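Local structure of lysine/ornithine decarboxylase (Vibrio vulnificus, 2PLJ) at residues T249-G254 / L288-R293; Y83-L88 / A102-A107. The protein catalyses the pyridoxal phosphate-dependent decarboxylation of lysine and ornithine, the latter yielding putrescine, on a beta/alpha-barrel fold. All coordinates share one frame; numbering follows the deposited sequence.

Contact 1 of 2, residues T249-G254 / L288-R293; sequences TLDIGG and LAEPGR. With P3T ((4-{[(4-aminobutyl)amino]methyl}-5-hydroxy-6-methylpyridin-3-yl)methyl dihydrogen phosphate), chain D.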
loop_
_atom_site.group_PDB
_atom_site.type_symbol
_atom_site.label_atom_id
_atom_site.label_comp_id
_atom_site.label_asym_id
_atom_site.label_seq_id
_atom_site.Cartn_x
_atom_site.Cartn_y
_atom_site.Cartn_z
ATOM N N THR A 249 36.369 1.199 4.747
ATOM C CA THR A 249 35.042 1.625 5.263
ATOM C C THR A 249 34.227 0.453 5.808
ATOM O O THR A 249 34.233 -0.624 5.206
ATOM C CB THR A 249 34.242 2.309 4.131
ATOM O OG1 THR A 249 35.045 3.334 3.520
ATOM C CG2 THR A 249 32.905 2.885 4.618
ATOM N N LEU A 250 33.557 0.690 6.947
ATOM C CA LEU A 250 32.501 -0.186 7.459
ATOM C C LEU A 250 31.232 0.622 7.545
ATOM O O LEU A 250 31.217 1.685 8.179
ATOM C CB LEU A 250 32.844 -0.725 8.856
ATOM C CG LEU A 250 31.778 -1.669 9.395
ATOM C CD1 LEU A 250 31.583 -2.849 8.401
ATOM C CD2 LEU A 250 32.159 -2.174 10.799
ATOM N N ASP A 251 30.168 0.111 6.930
ATOM C CA ASP A 251 28.854 0.769 6.970
ATOM C C ASP A 251 27.944 -0.152 7.794
ATOM O O ASP A 251 27.690 -1.285 7.367
ATOM C CB ASP A 251 28.370 0.912 5.518
ATOM C CG ASP A 251 26.933 1.402 5.390
ATOM O OD1 ASP A 251 26.185 1.473 6.395
ATOM O OD2 ASP A 251 26.579 1.711 4.227
ATOM N N ILE A 252 27.493 0.309 8.966
ATOM C CA ILE A 252 26.740 -0.544 9.909
ATOM C C ILE A 252 25.208 -0.543 9.710
ATOM O O ILE A 252 24.456 -1.087 10.517
ATOM C CB ILE A 252 27.089 -0.238 11.396
ATOM C CG1 ILE A 252 26.655 1.203 11.762
ATOM C CG2 ILE A 252 28.600 -0.470 11.657
ATOM C CD1 ILE A 252 26.659 1.484 13.261
ATOM N N GLY A 253 24.790 0.056 8.607
ATOM C CA GLY A 253 23.384 0.100 8.193
ATOM C C GLY A 253 22.463 0.881 9.121
ATOM O O GLY A 253 22.901 1.822 9.830
ATOM N N GLY A 254 21.180 0.543 9.019
ATOM C CA GLY A 254 20.133 1.221 9.785
ATOM C C GLY A 254 19.632 0.370 10.935
ATOM O O GLY A 254 20.333 -0.513 11.447
ATOM N N LEU A 288 30.368 4.362 8.705
ATOM C CA LEU A 288 29.111 4.998 8.226
ATOM C C LEU A 288 27.920 4.285 8.859
ATOM O O LEU A 288 28.023 3.106 9.259
ATOM C CB LEU A 288 28.934 4.824 6.688
ATOM C CG LEU A 288 30.088 5.019 5.714
ATOM C CD1 LEU A 288 29.639 4.887 4.304
ATOM C CD2 LEU A 288 30.775 6.427 5.949
ATOM N N ALA A 289 26.769 4.965 8.938
ATOM C CA ALA A 289 25.519 4.248 9.217
ATOM C C ALA A 289 24.446 4.826 8.328
ATOM O O ALA A 289 24.647 5.902 7.726
ATOM C CB ALA A 289 25.103 4.376 10.680
ATOM N N GLU A 290 23.301 4.149 8.297
ATOM C CA GLU A 290 22.208 4.456 7.356
ATOM C C GLU A 290 20.873 4.582 8.123
ATOM O O GLU A 290 19.895 3.858 7.809
ATOM C CB GLU A 290 22.072 3.334 6.305
ATOM C CG GLU A 290 23.282 3.130 5.380
ATOM C CD GLU A 290 23.293 1.754 4.689
ATOM O OE1 GLU A 290 24.211 1.507 3.873
ATOM O OE2 GLU A 290 22.389 0.911 4.928
ATOM N N PRO A 291 20.814 5.482 9.126
ATOM C CA PRO A 291 19.599 5.531 9.934
ATOM C C PRO A 291 18.429 6.081 9.096
ATOM O O PRO A 291 18.605 7.038 8.317
ATOM C CB PRO A 291 19.963 6.502 11.072
ATOM C CG PRO A 291 21.026 7.450 10.436
ATOM C CD PRO A 291 21.804 6.516 9.508
ATOM N N GLY A 292 17.255 5.461 9.242
ATOM C CA GLY A 292 16.028 5.991 8.632
ATOM C C GLY A 292 15.023 6.308 9.720
ATOM O O GLY A 292 14.879 7.483 10.147
ATOM N N ARG A 293 14.367 5.243 10.192
ATOM C CA ARG A 293 13.271 5.357 11.148
ATOM C C ARG A 293 13.632 6.237 12.345
ATOM O O ARG A 293 12.812 7.025 12.816
ATOM C CB ARG A 293 12.893 3.960 11.646
ATOM C CG ARG A 293 11.691 3.940 12.601
ATOM C CD ARG A 293 11.507 2.526 13.241
ATOM N NE ARG A 293 11.454 1.430 12.264
ATOM C CZ ARG A 293 10.327 0.972 11.697
ATOM N NH1 ARG A 293 9.132 1.524 11.980
ATOM N NH2 ARG A 293 10.390 -0.052 10.844
HETATM O OAE P3T D . 16.917 2.837 10.170
HETATM P PAU P3T D . 15.796 1.955 9.470
HETATM O OAF P3T D . 14.630 2.896 8.902
HETATM O OAC P3T D . 15.242 0.827 10.321
HETATM O OAP P3T D . 16.371 1.259 8.126
HETATM C CAM P3T D . 16.874 2.141 7.036
HETATM C CAS P3T D . 17.567 1.201 6.041
HETATM C CAH P3T D . 18.955 1.383 5.968
HETATM N NAO P3T D . 19.679 0.618 5.150
HETATM C CAQ P3T D . 19.141 -0.349 4.416
HETATM C CAA P3T D . 20.062 -1.215 3.520
HETATM C CAR P3T D . 17.756 -0.609 4.467
HETATM O OAD P3T D . 17.244 -1.583 3.701
HETATM C CAT P3T D . 16.940 0.175 5.311
HETATM C CAG P3T D . 15.527 -0.040 5.322
HETATM N NAN P3T D . 15.038 -1.220 4.971
HETATM C CAL P3T D . 13.590 -1.600 4.891
HETATM C CAK P3T D . 12.792 -1.193 6.140
HETATM C CAJ P3T D . 11.309 -1.578 5.843
HETATM C CAI P3T D . 10.401 -1.215 7.023
HETATM N NAB P3T D . 9.032 -1.760 6.859
#
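In the beta/alpha barrel, neighbouring parallel strands 249-251 and 286-289 meet at D251 and L288, whose CA atoms are 4.4 Å apart. L288 N donates to L250 O, and L288 O accepts from I252 N. Where the strands give way to loops, E290 N donates to G253 O at 2.8 Å. D251, its CG trans to the amide nitrogen (chi1 172°), sets its carboxylate against that of E290, the two planes nearly perpendicular (86°). OD2 of D251 comes within 2.4 Å of OE1 of E290, while OD1 closes an Asx turn by accepting from G253 N. This pair stands where the strands of the barrel open into the cofactor site. The extended E290 chain carries OE2 to 2.7 Å from the pyridine nitrogen NAO of P3T, the pyridoxal phosphate-putrescine adduct, and D251 stands behind it as a second-shell residue, against OE1. Beyond it, G292 N (2.8 Å to OAE) and R293 N (2.7 Å to OAF) grip the phosphate of P3T, the latter from the first residue of helix 293-296. Nearby, CG1 of I252 packs against CB of A289 at 3.7 Å.

Contact 2 of 2, residues Y83-L88 / A102-A107; sequences YALKPL and ASFDLA. With P3T ((4-{[(4-aminobutyl)amino]methyl}-5-hydroxy-6-methylpyridin-3-yl)methyl dihydrogen phosphate), chain D.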
loop_
_atom_site.group_PDB
_atom_site.type_symbol
_atom_site.label_atom_id
_atom_site.label_comp_id
_atom_site.label_asym_id
_atom_site.label_seq_id
_atom_site.Cartn_x
_atom_site.Cartn_y
_atom_site.Cartn_z
ATOM N N TYR A 83 21.318 9.582 6.163
ATOM C CA TYR A 83 19.843 9.393 6.280
ATOM C C TYR A 83 19.259 8.570 5.116
ATOM O O TYR A 83 19.443 8.932 3.953
ATOM C CB TYR A 83 19.174 10.778 6.327
ATOM C CG TYR A 83 17.661 10.662 6.316
ATOM C CD1 TYR A 83 16.990 9.981 7.335
ATOM C CD2 TYR A 83 16.905 11.220 5.280
ATOM C CE1 TYR A 83 15.583 9.903 7.338
ATOM C CE2 TYR A 83 15.499 11.135 5.266
ATOM C CZ TYR A 83 14.856 10.453 6.293
ATOM O OH TYR A 83 13.473 10.381 6.305
ATOM N N ALA A 84 18.575 7.471 5.445
ATOM C CA ALA A 84 17.907 6.654 4.436
ATOM C C ALA A 84 16.576 7.343 4.074
ATOM O O ALA A 84 15.669 7.525 4.938
ATOM C CB ALA A 84 17.660 5.220 4.963
ATOM N N LEU A 85 16.472 7.766 2.826
ATOM C CA LEU A 85 15.251 8.456 2.380
ATOM C C LEU A 85 14.039 7.545 2.476
ATOM O O LEU A 85 12.913 8.033 2.679
ATOM C CB LEU A 85 15.378 8.973 0.947
ATOM C CG LEU A 85 15.910 10.402 0.821
ATOM C CD1 LEU A 85 17.323 10.492 1.341
ATOM C CD2 LEU A 85 15.779 10.864 -0.646
ATOM N N LYS A 86 14.247 6.244 2.289
ATOM C CA LYS A 86 13.130 5.234 2.142
ATOM C C LYS A 86 11.910 5.460 3.091
ATOM O O LYS A 86 10.740 5.529 2.647
ATOM C CB LYS A 86 13.671 3.804 2.433
ATOM C CG LYS A 86 14.547 3.114 1.395
ATOM C CD LYS A 86 15.045 1.773 1.991
ATOM C CE LYS A 86 14.262 1.366 3.284
ATOM N NZ LYS A 86 15.013 0.739 4.433
ATOM N N PRO A 87 12.160 5.557 4.419
ATOM C CA PRO A 87 10.989 5.685 5.309
ATOM C C PRO A 87 10.166 6.968 5.190
ATOM O O PRO A 87 8.976 6.969 5.567
ATOM C CB PRO A 87 11.594 5.628 6.711
ATOM C CG PRO A 87 13.041 6.124 6.494
ATOM C CD PRO A 87 13.419 5.468 5.195
ATOM N N LEU A 88 10.798 8.050 4.730
ATOM C CA LEU A 88 10.135 9.376 4.618
ATOM C C LEU A 88 10.978 10.214 3.649
ATOM O O LEU A 88 11.864 10.936 4.074
ATOM C CB LEU A 88 9.977 10.070 5.991
ATOM C CG LEU A 88 9.242 11.412 5.889
ATOM C CD1 LEU A 88 7.830 11.232 5.226
ATOM C CD2 LEU A 88 9.154 12.092 7.264
ATOM N N ALA A 102 24.060 16.358 7.729
ATOM C CA ALA A 102 23.838 14.945 7.451
ATOM C C ALA A 102 24.336 14.556 6.070
ATOM O O ALA A 102 24.451 15.405 5.188
ATOM C CB ALA A 102 22.346 14.583 7.550
ATOM N N SER A 103 24.596 13.255 5.899
ATOM C CA SER A 103 24.772 12.670 4.572
ATOM C C SER A 103 23.486 11.850 4.262
ATOM O O SER A 103 22.512 11.883 5.060
ATOM C CB SER A 103 26.034 11.793 4.546
ATOM O OG SER A 103 27.193 12.587 4.784
ATOM N N PHE A 104 23.471 11.151 3.119
ATOM C CA PHE A 104 22.216 10.507 2.628
ATOM C C PHE A 104 22.493 9.145 2.034
ATOM O O PHE A 104 23.568 8.892 1.469
ATOM C CB PHE A 104 21.541 11.432 1.605
ATOM C CG PHE A 104 21.135 12.744 2.212
ATOM C CD1 PHE A 104 19.957 12.841 2.962
ATOM C CD2 PHE A 104 22.008 13.832 2.161
ATOM C CE1 PHE A 104 19.600 14.062 3.583
ATOM C CE2 PHE A 104 21.673 15.044 2.792
ATOM C CZ PHE A 104 20.461 15.150 3.503
ATOM N N ASP A 105 21.498 8.297 2.184
ATOM C CA ASP A 105 21.493 6.934 1.704
ATOM C C ASP A 105 20.329 6.832 0.717
ATOM O O ASP A 105 19.169 7.061 1.088
ATOM C CB ASP A 105 21.290 5.987 2.875
ATOM C CG ASP A 105 21.005 4.568 2.435
ATOM O OD1 ASP A 105 21.501 4.199 1.338
ATOM O OD2 ASP A 105 20.345 3.821 3.203
ATOM N N LEU A 106 20.669 6.537 -0.537
ATOM C CA LEU A 106 19.751 6.498 -1.692
ATOM C C LEU A 106 19.571 5.042 -2.159
ATOM O O LEU A 106 20.493 4.256 -2.094
ATOM C CB LEU A 106 20.360 7.295 -2.869
ATOM C CG LEU A 106 20.918 8.684 -2.532
ATOM C CD1 LEU A 106 21.463 9.284 -3.821
ATOM C CD2 LEU A 106 19.847 9.574 -1.878
ATOM N N ALA A 107 18.381 4.711 -2.643
ATOM C CA ALA A 107 18.116 3.355 -3.095
ATOM C C ALA A 107 17.623 3.252 -4.532
ATOM O O ALA A 107 17.605 2.144 -5.083
ATOM C CB ALA A 107 17.098 2.744 -2.167
HETATM O OAE P3T D . 16.917 2.837 10.170
HETATM P PAU P3T D . 15.796 1.955 9.470
HETATM O OAF P3T D . 14.630 2.896 8.902
HETATM O OAC P3T D . 15.242 0.827 10.321
HETATM O OAP P3T D . 16.371 1.259 8.126
HETATM C CAM P3T D . 16.874 2.141 7.036
HETATM C CAS P3T D . 17.567 1.201 6.041
HETATM C CAH P3T D . 18.955 1.383 5.968
HETATM N NAO P3T D . 19.679 0.618 5.150
HETATM C CAQ P3T D . 19.141 -0.349 4.416
HETATM C CAA P3T D . 20.062 -1.215 3.520
HETATM C CAR P3T D . 17.756 -0.609 4.467
HETATM O OAD P3T D . 17.244 -1.583 3.701
HETATM C CAT P3T D . 16.940 0.175 5.311
HETATM C CAG P3T D . 15.527 -0.040 5.322
HETATM N NAN P3T D . 15.038 -1.220 4.971
HETATM C CAL P3T D . 13.590 -1.600 4.891
HETATM C CAK P3T D . 12.792 -1.193 6.140
HETATM C CAJ P3T D . 11.309 -1.578 5.843
HETATM C CAI P3T D . 10.401 -1.215 7.023
HETATM N NAB P3T D . 9.032 -1.760 6.859
HETATM O O HOH W 1 16.874 5.342 0.885
#
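Y83 and A84 run parallel to F104 and D105 as adjacent strands, joined by Y83 N to S103 O and D105 N to Y83 O, both 2.8 Å, and then by a longer, nearly linear bond of 3.3 Å from L85 N to D105 O. Past A84 a water bridges the diverging chains, donating to D105 O and accepting from K86 N. CD1 of L85 rests 3.9 Å from CD1 of the F104 ring, beside CD2 of L106. Y83 turns its ring edge to F104, and a chi1 of 175° throws the ring away from the main-chain N; OH donates to L88 O at 2.8 Å, spanning the type I turn 85-88. K86 instead reaches for the cofactor, bent at chi3 and chi4; the model links NZ to CAG of P3T at 1.3 Å, but CAG also carries NAN of the putrescine arm, so the link is doubtful and may merge two adducts. CB of A84 sits 3.5 Å from OD2 of D105, whose OD1 is hydrogen-bonded to T128. These first and second strands of the barrel are linked by helix 91-100, which packs on Y83; helix 109-117 covers L85 and L106, and helix 293-296 meets Y83 and L88.

In the fold
Both contacts are buried, and each joins two consecutive strands of the same parallel barrel: contact 1 the seventh and eighth, contact 2 the first and second. They are neighbours because strand 286-289 lies beside strand 79-84, closing the ring, and P291 O probably accepts from A84 N where they touch. Their chemistry differs in what each offers P3T. Contact 1 supplies a carboxylate, E290 backed by D251, at the pyridine nitrogen and backbone N-H groups for the phosphate, whereas contact 2 supplies K86, modelled as linked to CAG. Contact 2 also sends leucine and aromatic side chains outward among the surrounding helices, and through K86 touches N397 of the second subunit; contact 1 stays within one chain.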